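DNA repair protein PprA (Deinococcus deserti, PDB 6MC8) is a radiation-induced DNA-binding protein linked to DNA damage repair, genome segregation and filament formation. Local coordinates at residues E41-T45 and A46-S50; S58-D62 and T63-A67. The protein carries 2 engineered substitutions. All blocks are in the same frame, centred on the assembly; numbering follows the deposited sequence.

Contact 1. Residues E41-T45 and A46-S50; sequences ELVAT and AGLQS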
ATOM      1  N   GLU A  41      10.535  30.965 -18.024  1.00 27.80           N
ATOM      2  CA  GLU A  41       9.484  31.223 -18.997  1.00 27.91           C
ATOM      3  C   GLU A  41       8.650  29.976 -19.251  1.00 27.45           C
ATOM      4  O   GLU A  41       7.467  30.074 -19.594  1.00 31.63           O
ATOM      5  CB  GLU A  41      10.122  31.741 -20.280  1.00 32.28           C
ATOM      6  CG  GLU A  41      10.729  33.122 -20.106  1.00 35.81           C
ATOM      7  CD  GLU A  41      11.751  33.454 -21.170  1.00 45.59           C
ATOM      8  OE1 GLU A  41      12.075  32.563 -21.976  1.00 42.47           O
ATOM      9  OE2 GLU A  41      12.253  34.595 -21.178  1.00 48.93           O
ATOM     10  N   LEU A  42       9.245  28.797 -19.070  1.00 26.94           N
ATOM     11  CA  LEU A  42       8.504  27.552 -19.231  1.00 21.41           C
ATOM     12  C   LEU A  42       7.523  27.335 -18.087  1.00 21.42           C
ATOM     13  O   LEU A  42       6.346  27.036 -18.316  1.00 19.27           O
ATOM     14  CB  LEU A  42       9.474  26.379 -19.333  1.00 18.25           C
ATOM     15  CG  LEU A  42       8.824  25.009 -19.478  1.00 15.91           C
ATOM     16  CD1 LEU A  42       8.020  24.953 -20.749  1.00 18.77           C
ATOM     17  CD2 LEU A  42       9.870  23.922 -19.455  1.00 17.62           C
ATOM     18  N   VAL A  43       7.985  27.484 -16.844  1.00 18.29           N
ATOM     19  CA  VAL A  43       7.123  27.220 -15.699  1.00 18.16           C
ATOM     20  C   VAL A  43       6.189  28.374 -15.382  1.00 20.70           C
ATOM     21  O   VAL A  43       5.291  28.215 -14.553  1.00 18.37           O
ATOM     22  CB  VAL A  43       7.954  26.849 -14.454  1.00 18.15           C
ATOM     23  CG1 VAL A  43       8.728  25.576 -14.704  1.00 15.72           C
ATOM     24  CG2 VAL A  43       8.885  27.980 -14.062  1.00 17.08           C
ATOM     25  N   ALA A  44       6.359  29.527 -16.035  1.00 20.00           N
ATOM     26  CA  ALA A  44       5.384  30.601 -15.902  1.00 19.81           C
ATOM     27  C   ALA A  44       4.105  30.310 -16.673  1.00 24.26           C
ATOM     28  O   ALA A  44       3.082  30.948 -16.413  1.00 24.46           O
ATOM     29  CB  ALA A  44       5.978  31.927 -16.366  1.00 18.42           C
ATOM     30  N   THR A  45       4.140  29.359 -17.608  1.00 22.83           N
ATOM     31  CA  THR A  45       2.918  28.879 -18.235  1.00 20.63           C
ATOM     32  C   THR A  45       2.073  28.057 -17.276  1.00 23.39           C
ATOM     33  O   THR A  45       0.881  27.868 -17.528  1.00 25.03           O
ATOM     34  CB  THR A  45       3.242  28.049 -19.476  1.00 24.02           C
ATOM     35  OG1 THR A  45       3.969  26.876 -19.096  1.00 23.98           O
ATOM     36  CG2 THR A  45       4.078  28.858 -20.446  1.00 23.02           C
ATOM     37  N   ALA A  46       2.661  27.564 -16.192  1.00 21.86           N
ATOM     38  CA  ALA A  46       1.921  26.935 -15.115  1.00 21.79           C
ATOM     39  C   ALA A  46       1.667  27.877 -13.948  1.00 17.36           C
ATOM     40  O   ALA A  46       1.197  27.430 -12.904  1.00 22.26           O
ATOM     41  CB  ALA A  46       2.654  25.689 -14.625  1.00 18.04           C
ATOM     42  N   GLY A  47       1.957  29.162 -14.098  1.00 19.64           N
ATOM     43  CA  GLY A  47       1.662  30.128 -13.066  1.00 17.99           C
ATOM     44  C   GLY A  47       2.743  30.327 -12.034  1.00 21.62           C
ATOM     45  O   GLY A  47       2.492  30.982 -11.019  1.00 25.20           O
ATOM     46  N   LEU A  48       3.935  29.793 -12.262  1.00 20.49           N
ATOM     47  CA  LEU A  48       5.007  29.886 -11.285  1.00 20.43           C
ATOM     48  C   LEU A  48       5.868  31.114 -11.535  1.00 21.47           C
ATOM     49  O   LEU A  48       6.126  31.488 -12.680  1.00 26.41           O
ATOM     50  CB  LEU A  48       5.890  28.641 -11.329  1.00 17.03           C
ATOM     51  CG  LEU A  48       5.473  27.334 -10.662  1.00 16.98           C
ATOM     52  CD1 LEU A  48       4.425  26.577 -11.447  1.00 16.22           C
ATOM     53  CD2 LEU A  48       6.691  26.487 -10.468  1.00 12.25           C
ATOM     54  N   GLN A  49       6.328  31.703 -10.452  1.00 20.76           N
ATOM     55  CA  GLN A  49       7.370  32.741 -10.522  1.00 23.95           C
ATOM     56  C   GLN A  49       8.628  32.014 -10.054  1.00 25.87           C
ATOM     57  O   GLN A  49       8.732  31.719  -8.910  1.00 29.88           O
ATOM     58  CB  GLN A  49       6.991  33.953  -9.688  1.00 32.75           C
ATOM     59  CG  GLN A  49       6.138  34.956 -10.428  1.00 29.26           C
ATOM     60  CD  GLN A  49       5.590  35.965  -9.476  1.00 36.56           C
ATOM     61  OE1 GLN A  49       5.227  35.628  -8.376  1.00 44.09           O
ATOM     62  NE2 GLN A  49       5.540  37.214  -9.877  1.00 36.67           N
ATOM     63  N   SER A  50       9.559  31.762 -10.954  1.00 29.98           N
ATOM     64  CA  SER A  50      10.709  30.915 -10.671  1.00 27.58           C
ATOM     65  C   SER A  50      11.722  31.638  -9.795  1.00 24.08           C
ATOM     66  O   SER A  50      11.969  32.833  -9.954  1.00 31.78           O
ATOM     67  CB  SER A  50      11.369  30.467 -11.973  1.00 24.65           C
ATOM     68  OG  SER A  50      12.478  29.628 -11.728  1.00 26.44           O
TER

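Contact 2. Residues S58-D62 and T63-A67; sequences SGADD and TTLEA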
ATOM      1  N   SER A  58      22.444  34.626  -5.668  1.00 35.54           N
ATOM      2  CA  SER A  58      22.647  34.780  -4.236  1.00 40.51           C
ATOM      3  C   SER A  58      23.659  33.792  -3.672  1.00 43.14           C
ATOM      4  O   SER A  58      23.827  33.720  -2.452  1.00 38.75           O
ATOM      5  CB  SER A  58      21.313  34.648  -3.503  1.00 42.74           C
ATOM      6  OG  SER A  58      20.436  35.696  -3.870  1.00 36.27           O
ATOM      7  N   GLY A  59      24.327  33.026  -4.527  1.00 42.44           N
ATOM      8  CA  GLY A  59      25.437  32.205  -4.103  1.00 41.82           C
ATOM      9  C   GLY A  59      25.133  30.748  -3.858  1.00 42.84           C
ATOM     10  O   GLY A  59      25.946  30.065  -3.226  1.00 46.65           O
ATOM     11  N   ALA A  60      23.997  30.247  -4.325  1.00 40.20           N
ATOM     12  CA  ALA A  60      23.680  28.844  -4.123  1.00 36.48           C
ATOM     13  C   ALA A  60      24.475  27.975  -5.088  1.00 38.48           C
ATOM     14  O   ALA A  60      24.766  28.367  -6.219  1.00 43.75           O
ATOM     15  CB  ALA A  60      22.186  28.601  -4.304  1.00 33.42           C
ATOM     16  N   ASP A  61      24.837  26.783  -4.622  1.00 33.49           N
ATOM     17  CA  ASP A  61      25.566  25.834  -5.443  1.00 37.58           C
ATOM     18  C   ASP A  61      24.612  25.099  -6.378  1.00 39.49           C
ATOM     19  O   ASP A  61      23.408  25.349  -6.400  1.00 42.09           O
ATOM     20  CB  ASP A  61      26.352  24.854  -4.574  1.00 43.54           C
ATOM     21  CG  ASP A  61      25.485  24.125  -3.572  1.00 46.08           C
ATOM     22  OD1 ASP A  61      24.322  24.521  -3.375  1.00 49.81           O
ATOM     23  OD2 ASP A  61      25.961  23.129  -2.996  1.00 53.32           O
ATOM     24  N   ASP A  62      25.164  24.160  -7.149  1.00 43.24           N
ATOM     25  CA  ASP A  62      24.375  23.462  -8.157  1.00 39.84           C
ATOM     26  C   ASP A  62      23.360  22.520  -7.518  1.00 37.94           C
ATOM     27  O   ASP A  62      22.296  22.271  -8.088  1.00 34.29           O
ATOM     28  CB  ASP A  62      25.294  22.694  -9.107  1.00 29.58           C
ATOM     29  CG  ASP A  62      26.194  23.605  -9.915  1.00 39.00           C
ATOM     30  OD1 ASP A  62      25.840  24.781 -10.118  1.00 40.67           O
ATOM     31  OD2 ASP A  62      27.257  23.137 -10.366  1.00 48.88           O
ATOM     32  N   THR A  63      23.665  22.003  -6.326  1.00 37.13           N
ATOM     33  CA  THR A  63      22.754  21.079  -5.656  1.00 34.77           C
ATOM     34  C   THR A  63      21.509  21.802  -5.149  1.00 34.64           C
ATOM     35  O   THR A  63      20.396  21.274  -5.241  1.00 32.54           O
ATOM     36  CB  THR A  63      23.494  20.371  -4.518  1.00 36.15           C
ATOM     37  OG1 THR A  63      24.625  19.676  -5.055  1.00 42.06           O
ATOM     38  CG2 THR A  63      22.607  19.366  -3.810  1.00 29.16           C
ATOM     39  N   THR A  64      21.677  23.024  -4.642  1.00 38.19           N
ATOM     40  CA  THR A  64      20.536  23.836  -4.234  1.00 29.97           C
ATOM     41  C   THR A  64      19.731  24.299  -5.445  1.00 32.79           C
ATOM     42  O   THR A  64      18.495  24.321  -5.412  1.00 34.32           O
ATOM     43  CB  THR A  64      21.030  25.025  -3.402  1.00 30.82           C
ATOM     44  OG1 THR A  64      21.689  24.537  -2.229  1.00 39.65           O
ATOM     45  CG2 THR A  64      19.896  25.930  -2.977  1.00 27.43           C
ATOM     46  N   LEU A  65      20.422  24.646  -6.535  1.00 38.84           N
ATOM     47  CA  LEU A  65      19.748  25.094  -7.750  1.00 32.05           C
ATOM     48  C   LEU A  65      18.956  23.971  -8.404  1.00 32.88           C
ATOM     49  O   LEU A  65      17.816  24.178  -8.829  1.00 37.05           O
ATOM     50  CB  LEU A  65      20.766  25.659  -8.738  1.00 32.16           C
ATOM     51  CG  LEU A  65      21.404  27.003  -8.409  1.00 30.92           C
ATOM     52  CD1 LEU A  65      22.522  27.289  -9.378  1.00 37.26           C
ATOM     53  CD2 LEU A  65      20.366  28.092  -8.471  1.00 34.75           C
ATOM     54  N   GLU A  66      19.539  22.773  -8.483  1.00 30.06           N
ATOM     55  CA  GLU A  66      18.854  21.652  -9.115  1.00 25.39           C
ATOM     56  C   GLU A  66      17.702  21.147  -8.259  1.00 26.51           C
ATOM     57  O   GLU A  66      16.748  20.562  -8.779  1.00 26.43           O
ATOM     58  CB  GLU A  66      19.851  20.531  -9.406  1.00 24.75           C
ATOM     59  CG  GLU A  66      20.775  20.833 -10.570  1.00 37.17           C
ATOM     60  CD  GLU A  66      21.883  19.819 -10.725  1.00 36.07           C
ATOM     61  OE1 GLU A  66      22.047  18.973  -9.826  1.00 39.22           O
ATOM     62  OE2 GLU A  66      22.592  19.871 -11.745  1.00 34.88           O
ATOM     63  N   ALA A  67      17.772  21.360  -6.946  1.00 28.21           N
ATOM     64  CA  ALA A  67      16.644  21.025  -6.087  1.00 31.94           C
ATOM     65  C   ALA A  67      15.479  21.977  -6.320  1.00 27.15           C
ATOM     66  O   ALA A  67      14.315  21.570  -6.260  1.00 24.98           O
ATOM     67  CB  ALA A  67      17.071  21.041  -4.622  1.00 19.27           C
TER

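Contact 1. Residues E41-T45 and A46-S50
Val43 and Leu48 pack where the chain turns back after helix 35-43, their side chains crossing obliquely with Val43 CG2 4.1 Å from Leu48 CB. A chi1 of -63° sets CG1 anti to the carbonyl carbon of Val43 and leaves CG2 between the backbone N and the carbonyl carbon, turned to Leu48 and also 4.1 Å from Ser50 CB. Leu48 lays CD1 beside the backbone, 3.6 Å from Val43 O. Val43 O is gripped from opposite faces of its plane, by Leu48 N at 3.1 Å and Ala46 N at 3.2 Å. With Gly47 N bonded to Ala44 O at 3.1 Å, the pattern is a Schellman motif ending the helix; Gly47, its C-prime residue, has a phi of 89°, at which a beta carbon would collide with Ala46 O. Beside this turn, Thr45 OG1 donates to Leu42 O at 2.5 Å, nearly in line with the carbonyl bond (167°), and is also hydrogen-bonded to Trp80 NE1. A valine here would probably leave Trp80 NE1 without this mate and take from Leu42 O the shorter of the two bonds it accepts from Thr45. Ser50 OG bonds to Glu72, while Leu48 rests on Leu75 of helix 62-80.

Contact 2. Residues S58-D62 and T63-A67
Asp61 and Thr64 meet at the start of helix 62-80, their side chains crossing at about a right angle. From Asp61 CB the chain turns back over the first turn of the helix: a chi1 of 55° sets CG between the backbone N and the carbonyl carbon, which brings the carboxylate to the backbone N of Thr64. Asp61 CG comes to 3.9 Å from Thr63 N. Asp61 OD2 comes within 4.0 Å of Thr63 CB, the two side chains slanting across each other, whereas OD1 does the bonding. Thr64 OG1 donates to Asp61 OD1 at 2.9 Å, nearly along the C-O axis. Thr64 N reaches Asp61 OD1 at 3.3 Å from above the carboxylate plane, 54° out of it, with a fairly straight N-H angle of 154°. This second bond defines Asp61 as the N-cap, and the regular helical bonding begins from its own carbonyl, with Leu65 N 3.1 Å from Asp61 O.

The residue before the cap adds an apolar contact to the first turn. Ala60 CB touches Thr64 CG2 at 3.8 Å and approaches Leu65 CG at 4.5 Å, the pairing of positions known as a hydrophobic staple, though a loose one. Leu65 continues inward onto Val52, Leu55 and Ala56 of helix 52-57. Glu66 leaves the turn, its OE2 accepting from Leu93 N of strand 89-95. Most of this stretch falls in a range weakly assigned to the retroviral-type aspartic peptidase family; the geometry is that of a capped helix start and by itself gives no evidence of catalysis.

Two donors from one residue converge on a single oxygen of Asp61, which restrains both the carboxylate and the Thr64 hydroxyl; the negative group at the helix N-terminus would probably be stabilised by the helix dipole.

Contact 1 precedes contact 2 along the chain, with helix 52-57 between them. They lie about 19 Å apart, centre to centre, and about 8 Å between nearest atoms, so they do not touch. Helix 62-80 relates them: contact 2 forms its beginning, while contact 1, the end of helix 35-43, lies against its later part through Leu75, Arg79 and Trp80. Contact 1 is largely buried, its centre about 9 Å from the centre of the chain, and contact 2 is at the surface, its centre about 24 Å from it. The two mark the end of helix 35-43 and the start of helix 62-80. No other chain of the dimer touches either contact.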